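Local coordinates for protein probable enoyl-CoA hydratase/isomerase (Pseudomonas aeruginosa PAO1, PDB 5YLO) that probably isomerises the double bond of unsaturated enoyl-CoA esters, as a Delta3,Delta2-enoyl-CoA isomerase of the crotonase family, in unsaturated fatty acid metabolism, at residues R40-E45 with M93-A98; G14-V19 with R51-G56; L29-L34 with E81-T86. All blocks are in the same frame, centred on the assembly; numbering follows the deposited sequence.

From the N terminus, strand 15-20 leads into helix 31-46, which returns to strand 52-56; contact 2 (14-19 with 51-56) closes this loop by pairing its two strands in parallel. Contact 3 (29-34 with 81-86) brings the start of helix 31-46 to the start of helix 85-97, and contact 1 (40-45 with 93-98) joins the same two helices nearer their C-terminal ends, about 17 Å away between centres. All three cross along the chain, none nesting inside another. Contacts 1 and 2 touch: Leu41 and Leu96 pack on Leu18 and Leu55 respectively, seating the helix pair on the sheet. Contact 3 lies farther out, touching neither of the others.

Contact 1 (R40-E45 with M93-A98); sequences RLDACE and MGRLHA
Asp42 and Arg95 form the charged part of this contact: OD1 of Asp42 stands 3.0 Å from NH2 of Arg95 in a salt bridge. The carboxylate and guanidinium planes are turned 84° apart, and OD1 approaches the guanidinium obliquely, so a single oxygen and a single nitrogen meet instead of a two-pronged pair. Arg95 first runs extended, with CG anti to the backbone N (chi1 177°), and then bends at chi3, which carries NH2 over to Asp42. The other oxygen of Asp42, OD2, forms a salt bridge with Arg46, so the carboxylate is shared between two arginines. Glu45 reaches toward the same group, but its OE2 remains 4.8 Å from NH2 of Arg95, not in contact, though its charge may favour the guanidinium; its OE1 lies close to the carboxylate of Asp100.

The apolar part is built by Leu41 and Leu96. CD1 of Leu96 lies 3.8 Å from CD1 of Leu41, and the CD2 branch of Leu41 meets that same methyl, which is thus held by both ends of the Leu41 fork. Leu41 CD1 also rests on CB of Leu96. Between the leucines and the salt bridge, the aliphatic part of Arg95 passes Leu41, with CD 4.2 Å from CB. Leu41 continues onto Leu18 of strand 15-20, and Leu96 onto Leu118 of helix 114-120.

The two helical segments run nearly parallel, at 25°, and their axes come no closer than 10.4 Å, a spacing bridged by long side chains. Buried leucines beside a partly exposed ion pair join helix 31-46 to helix 85-97, the first lying against the sheet and the second stacked beyond it in the layered crotonase fold.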
# COMPACT_ATOMS: atom_id res chain seq x y z
N ARG A 40 7.36 30.14 -7.32
CA ARG A 40 6.02 30.26 -7.88
C ARG A 40 5.02 29.39 -7.13
O ARG A 40 3.85 29.76 -6.98
CB ARG A 40 6.04 29.89 -9.37
CG ARG A 40 4.72 30.08 -10.10
CD ARG A 40 4.49 31.53 -10.52
NE ARG A 40 3.72 32.29 -9.55
CZ ARG A 40 2.39 32.38 -9.54
NH1 ARG A 40 1.78 33.10 -8.62
NH2 ARG A 40 1.68 31.75 -10.46
N LEU A 41 5.47 28.22 -6.65
CA LEU A 41 4.59 27.37 -5.85
C LEU A 41 4.16 28.07 -4.57
O LEU A 41 3.00 27.98 -4.16
CB LEU A 41 5.28 26.05 -5.53
CG LEU A 41 5.34 25.01 -6.65
CD1 LEU A 41 6.16 23.81 -6.20
CD2 LEU A 41 3.95 24.58 -7.07
N ASP A 42 5.10 28.77 -3.91
CA ASP A 42 4.75 29.51 -2.71
C ASP A 42 3.74 30.60 -3.00
O ASP A 42 2.86 30.89 -2.18
CB ASP A 42 6.01 30.10 -2.08
CG ASP A 42 5.72 30.93 -0.85
OD1 ASP A 42 5.49 30.34 0.23
OD2 ASP A 42 5.72 32.18 -0.95
N ALA A 43 3.83 31.22 -4.18
CA ALA A 43 2.85 32.23 -4.56
C ALA A 43 1.48 31.61 -4.78
O ALA A 43 0.45 32.24 -4.49
CB ALA A 43 3.32 32.98 -5.81
N CYS A 44 1.43 30.38 -5.29
CA CYS A 44 0.14 29.73 -5.53
C CYS A 44 -0.58 29.43 -4.22
O CYS A 44 -1.80 29.61 -4.13
CB CYS A 44 0.33 28.46 -6.35
SG CYS A 44 0.80 28.75 -8.07
N GLU A 45 0.15 28.97 -3.20
CA GLU A 45 -0.48 28.71 -1.91
C GLU A 45 -1.13 29.96 -1.34
O GLU A 45 -2.26 29.92 -0.85
CB GLU A 45 0.56 28.16 -0.92
CG GLU A 45 0.65 26.65 -0.89
CD GLU A 45 1.37 26.15 0.34
OE1 GLU A 45 1.19 26.76 1.42
OE2 GLU A 45 2.11 25.16 0.24
N MET A 93 10.91 19.53 -3.78
CA MET A 93 10.11 18.31 -3.64
C MET A 93 9.25 18.36 -2.39
O MET A 93 8.08 17.95 -2.42
CB MET A 93 11.01 17.08 -3.63
CG MET A 93 11.86 16.92 -4.87
SD MET A 93 10.86 16.70 -6.35
CE MET A 93 12.15 16.41 -7.56
N GLY A 94 9.81 18.86 -1.29
CA GLY A 94 9.06 18.89 -0.04
C GLY A 94 7.84 19.80 -0.09
O GLY A 94 6.78 19.45 0.43
N ARG A 95 8.03 21.00 -0.63
CA ARG A 95 6.96 22.00 -0.77
C ARG A 95 5.83 21.60 -1.72
O ARG A 95 4.65 21.78 -1.40
CB ARG A 95 7.54 23.35 -1.19
CG ARG A 95 6.50 24.43 -1.43
CD ARG A 95 7.14 25.75 -1.83
NE ARG A 95 8.02 26.26 -0.78
CZ ARG A 95 7.62 27.07 0.20
NH1 ARG A 95 8.49 27.49 1.11
NH2 ARG A 95 6.35 27.46 0.27
N LEU A 96 6.19 21.05 -2.88
CA LEU A 96 5.21 20.58 -3.85
C LEU A 96 4.40 19.43 -3.29
O LEU A 96 3.18 19.37 -3.46
CB LEU A 96 5.91 20.16 -5.15
CG LEU A 96 4.97 19.67 -6.25
CD1 LEU A 96 3.99 20.76 -6.66
CD2 LEU A 96 5.76 19.17 -7.45
N HIS A 97 5.07 18.50 -2.60
CA HIS A 97 4.38 17.33 -2.06
C HIS A 97 3.37 17.72 -0.99
O HIS A 97 2.31 17.11 -0.88
CB HIS A 97 5.42 16.36 -1.49
CG HIS A 97 4.85 15.32 -0.58
ND1 HIS A 97 5.15 15.26 0.76
CD2 HIS A 97 4.01 14.28 -0.83
CE1 HIS A 97 4.51 14.24 1.31
NE2 HIS A 97 3.82 13.63 0.37
N ALA A 98 3.68 18.76 -0.20
CA ALA A 98 2.82 19.20 0.89
C ALA A 98 2.02 20.45 0.54
O ALA A 98 1.48 21.10 1.45
CB ALA A 98 3.66 19.46 2.14

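Contact 2 (G14-V19 with R51-G56)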
# COMPACT_ATOMS: atom_id res chain seq x y z
N GLY A 14 -8.91 30.14 -12.01
CA GLY A 14 -8.54 29.48 -10.78
C GLY A 14 -7.56 28.34 -10.94
O GLY A 14 -7.28 27.65 -9.95
N ILE A 15 -7.03 28.11 -12.14
CA ILE A 15 -6.05 27.06 -12.39
C ILE A 15 -4.74 27.73 -12.77
O ILE A 15 -4.66 28.46 -13.76
CB ILE A 15 -6.52 26.11 -13.50
CG1 ILE A 15 -7.89 25.52 -13.17
CG2 ILE A 15 -5.50 25.00 -13.71
CD1 ILE A 15 -8.47 24.65 -14.28
N ALA A 16 -3.70 27.47 -11.97
CA ALA A 16 -2.36 27.98 -12.23
C ALA A 16 -1.58 26.92 -13.00
O ALA A 16 -1.33 25.83 -12.47
CB ALA A 16 -1.65 28.35 -10.94
N TRP A 17 -1.19 27.25 -14.23
CA TRP A 17 -0.42 26.34 -15.07
C TRP A 17 1.06 26.68 -14.94
O TRP A 17 1.48 27.79 -15.30
CB TRP A 17 -0.87 26.44 -16.53
CG TRP A 17 -2.31 26.08 -16.75
CD1 TRP A 17 -3.40 26.79 -16.37
CD2 TRP A 17 -2.81 24.92 -17.43
NE1 TRP A 17 -4.55 26.15 -16.75
CE2 TRP A 17 -4.21 24.99 -17.41
CE3 TRP A 17 -2.20 23.82 -18.05
CZ2 TRP A 17 -5.03 24.02 -17.98
CZ3 TRP A 17 -3.01 22.85 -18.62
CH2 TRP A 17 -4.41 22.95 -18.58
N LEU A 18 1.84 25.74 -14.43
CA LEU A 18 3.28 25.89 -14.29
C LEU A 18 3.94 24.90 -15.24
O LEU A 18 3.92 23.69 -14.99
CB LEU A 18 3.73 25.65 -12.85
CG LEU A 18 2.88 26.33 -11.77
CD1 LEU A 18 3.47 26.09 -10.39
CD2 LEU A 18 2.74 27.81 -12.04
N VAL A 19 4.51 25.41 -16.33
CA VAL A 19 5.09 24.57 -17.37
C VAL A 19 6.60 24.77 -17.35
O VAL A 19 7.08 25.91 -17.49
CB VAL A 19 4.51 24.89 -18.75
CG1 VAL A 19 5.01 23.88 -19.78
CG2 VAL A 19 2.99 24.92 -18.70
N ARG A 51 -7.01 27.82 -7.36
CA ARG A 51 -7.63 26.75 -6.59
C ARG A 51 -7.17 25.38 -7.05
O ARG A 51 -7.55 24.37 -6.43
CB ARG A 51 -9.15 26.87 -6.68
CG ARG A 51 -9.67 28.18 -6.11
CD ARG A 51 -10.88 28.71 -6.85
NE ARG A 51 -12.01 27.79 -6.76
CZ ARG A 51 -12.80 27.67 -5.70
NH1 ARG A 51 -12.58 28.40 -4.62
NH2 ARG A 51 -13.81 26.80 -5.72
N ALA A 52 -6.37 25.30 -8.11
CA ALA A 52 -5.76 24.07 -8.57
C ALA A 52 -4.49 24.44 -9.33
O ALA A 52 -4.41 25.51 -9.94
CB ALA A 52 -6.71 23.25 -9.45
N VAL A 53 -3.51 23.55 -9.29
CA VAL A 53 -2.20 23.80 -9.88
C VAL A 53 -1.86 22.66 -10.83
O VAL A 53 -2.00 21.49 -10.48
CB VAL A 53 -1.11 23.95 -8.81
CG1 VAL A 53 0.26 24.13 -9.46
CG2 VAL A 53 -1.43 25.12 -7.89
N VAL A 54 -1.40 23.01 -12.03
CA VAL A 54 -1.00 22.05 -13.05
C VAL A 54 0.50 22.21 -13.29
O VAL A 54 0.99 23.34 -13.45
CB VAL A 54 -1.78 22.23 -14.36
CG1 VAL A 54 -1.26 21.27 -15.42
CG2 VAL A 54 -3.27 22.00 -14.12
N LEU A 55 1.22 21.09 -13.30
CA LEU A 55 2.65 21.07 -13.58
C LEU A 55 2.86 20.29 -14.87
O LEU A 55 2.55 19.09 -14.93
CB LEU A 55 3.43 20.43 -12.43
CG LEU A 55 4.95 20.40 -12.58
CD1 LEU A 55 5.51 21.81 -12.58
CD2 LEU A 55 5.58 19.57 -11.47
N GLY A 56 3.39 20.96 -15.89
CA GLY A 56 3.56 20.34 -17.19
C GLY A 56 4.94 20.61 -17.76
O GLY A 56 5.68 21.47 -17.29
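Gly14 O receives two backbone donors at the start of this parallel strand pair: Arg51 N at 2.6 Å and Ala52 N at 3.1 Å. The Arg51 bond is nearly straight, whereas the Ala52 bond is bent to 139° at its hydrogen. Gly14 adopts a positive phi of 81°, where a side chain would jam against the preceding carbonyl. Beyond it the regular parallel pattern takes over. Ala16 gives its N to Ala52 O and its O to Val54 N, the latter at 2.9 Å; Leu18 likewise gives its N to Val54 O, at 2.7 Å, and its O to Gly56 N. CA-H...O contacts fill in between, such as Val19 CA to Gly56 O.

Around this backbone, side chains pack on both faces of the sheet. On the face of Ile15, Trp17 and Val54, the valine, on the neighbouring strand, touches both of the others. Its CG2 meets CG2 of Ile15 at 3.8 Å, and its CG1 meets CE3 of Trp17 at the same separation. At chi1 176° the two methyls of Val54 splay toward these different neighbours; CB lies over one face of the indole near its rim. Helix 191-204 covers Ile15 and Val54 from this side, and Arg10 makes a cation-pi contact with Trp17.

On the other face, CD1 of Leu18 crosses to CG1 of Val53 at 3.9 Å, and Leu55 turns its CD1 back to within 3.4 Å of Leu18 O. Leu37 of helix 31-46 packs on both leucines.

The two strands belong to a beta-alpha-beta crossover through helix 31-46. The join thus rests on main-chain amides and carbonyls, with largely apolar side chains shielding those bonds on both faces.

Contact 3 (L29-L34 with E81-T86); sequences LDIPTL and ESYGWT
Two helix beginnings meet here, those of helix 31-46 and helix 85-97, with the indole of Trp85 wedged against the first. Leu34 sends CD1 over one face of that ring, 3.7 Å from the centroid of its five-membered part and 26° off the normal, a CH-pi contact with the leucine set roughly perpendicular to the tryptophan side chain. At the ring edge, NE1 of Trp85 gives a weak hydrogen bond to Leu29 O, 3.3 Å long and bent to 145°. The indole is therefore met both over a face and at its edge. A chi1 of -178° points the Trp85 ring away from its own backbone N, to the Leu29 carbonyl.

Ile31 packs beside it: CD1 lies 3.5 Å from CE1 of Tyr83, approaching that ring obliquely, while CG1 comes near CD1 of Trp85. Ile31 and Tyr83 lie alongside, pointing opposite ways. Asp30 N-caps helix 31-46, its OD1 accepting from Thr33 N at 3.1 Å, and its OD2 forms a salt bridge with Arg22.

Glu70 of helix 68-76 links the two segments: its OE1 is hydrogen-bonded to Tyr83 OH and Ile31 N. Trp85 also touches Ala114, at the start of helix 114-120, and Leu34 continues onto Ala88, Ala89 and Leu92 along helix 85-97.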
# COMPACT_ATOMS: atom_id res chain seq x y z
N LEU A 29 16.24 19.67 -15.21
CA LEU A 29 16.15 20.44 -13.97
C LEU A 29 17.52 21.04 -13.63
O LEU A 29 18.50 20.30 -13.46
CB LEU A 29 15.65 19.56 -12.83
CG LEU A 29 14.21 19.06 -12.92
CD1 LEU A 29 13.90 18.04 -11.83
CD2 LEU A 29 13.23 20.21 -12.87
N ASP A 30 17.58 22.36 -13.53
CA ASP A 30 18.75 23.06 -13.03
C ASP A 30 18.31 24.00 -11.92
O ASP A 30 17.11 24.19 -11.67
CB ASP A 30 19.49 23.81 -14.13
CG ASP A 30 18.59 24.73 -14.94
OD1 ASP A 30 17.42 24.94 -14.55
OD2 ASP A 30 19.06 25.26 -15.97
N ILE A 31 19.29 24.59 -11.24
CA ILE A 31 18.98 25.47 -10.10
C ILE A 31 18.03 26.60 -10.50
O ILE A 31 17.07 26.86 -9.75
CB ILE A 31 20.27 25.96 -9.43
CG1 ILE A 31 21.11 24.76 -8.99
CG2 ILE A 31 19.95 26.79 -8.21
CD1 ILE A 31 22.28 25.10 -8.09
N PRO A 32 18.19 27.29 -11.65
CA PRO A 32 17.19 28.32 -12.00
C PRO A 32 15.78 27.77 -12.11
O PRO A 32 14.84 28.42 -11.65
CB PRO A 32 17.71 28.86 -13.33
CG PRO A 32 19.16 28.63 -13.30
CD PRO A 32 19.33 27.31 -12.59
N THR A 33 15.61 26.60 -12.73
CA THR A 33 14.28 26.00 -12.83
C THR A 33 13.77 25.59 -11.46
O THR A 33 12.63 25.89 -11.09
CB THR A 33 14.32 24.79 -13.77
OG1 THR A 33 15.15 25.10 -14.90
CG2 THR A 33 12.93 24.44 -14.26
N LEU A 34 14.61 24.90 -10.68
CA LEU A 34 14.23 24.49 -9.33
C LEU A 34 13.74 25.68 -8.51
O LEU A 34 12.65 25.65 -7.95
CB LEU A 34 15.40 23.80 -8.63
CG LEU A 34 15.92 22.50 -9.26
CD1 LEU A 34 17.17 22.02 -8.54
CD2 LEU A 34 14.85 21.42 -9.25
N GLU A 81 31.72 21.42 -4.63
CA GLU A 81 31.14 21.31 -3.29
C GLU A 81 30.14 22.43 -3.03
O GLU A 81 29.13 22.21 -2.35
CB GLU A 81 32.25 21.32 -2.24
CG GLU A 81 33.14 20.09 -2.24
CD GLU A 81 34.04 20.01 -1.02
OE1 GLU A 81 34.29 21.07 -0.40
OE2 GLU A 81 34.50 18.90 -0.68
N SER A 82 30.39 23.62 -3.57
CA SER A 82 29.47 24.74 -3.42
C SER A 82 28.24 24.61 -4.31
O SER A 82 27.28 25.38 -4.13
CB SER A 82 30.19 26.06 -3.72
OG SER A 82 29.27 27.14 -3.77
N TYR A 83 28.24 23.68 -5.26
CA TYR A 83 27.07 23.43 -6.08
C TYR A 83 25.90 23.00 -5.20
O TYR A 83 25.97 21.98 -4.51
CB TYR A 83 27.39 22.34 -7.11
CG TYR A 83 26.33 22.13 -8.17
CD1 TYR A 83 25.55 23.18 -8.62
CD2 TYR A 83 26.12 20.87 -8.71
CE1 TYR A 83 24.58 22.98 -9.59
CE2 TYR A 83 25.15 20.66 -9.67
CZ TYR A 83 24.39 21.72 -10.11
OH TYR A 83 23.43 21.51 -11.07
N GLY A 84 24.83 23.79 -5.22
CA GLY A 84 23.72 23.55 -4.32
C GLY A 84 22.48 22.98 -4.98
O GLY A 84 21.36 23.34 -4.62
N TRP A 85 22.67 22.08 -5.95
CA TRP A 85 21.53 21.53 -6.68
C TRP A 85 20.68 20.63 -5.78
O TRP A 85 19.45 20.77 -5.74
CB TRP A 85 22.01 20.75 -7.90
CG TRP A 85 20.88 20.20 -8.71
CD1 TRP A 85 20.26 20.80 -9.77
CD2 TRP A 85 20.22 18.94 -8.52
NE1 TRP A 85 19.25 19.99 -10.25
CE2 TRP A 85 19.21 18.85 -9.49
CE3 TRP A 85 20.38 17.89 -7.61
CZ2 TRP A 85 18.37 17.74 -9.59
CZ3 TRP A 85 19.55 16.80 -7.70
CH2 TRP A 85 18.55 16.73 -8.69
N THR A 86 21.32 19.70 -5.07
CA THR A 86 20.58 18.79 -4.19
C THR A 86 19.76 19.57 -3.18
O THR A 86 18.60 19.22 -2.91
CB THR A 86 21.54 17.83 -3.49
OG1 THR A 86 22.14 16.95 -4.46
CG2 THR A 86 20.82 17.01 -2.44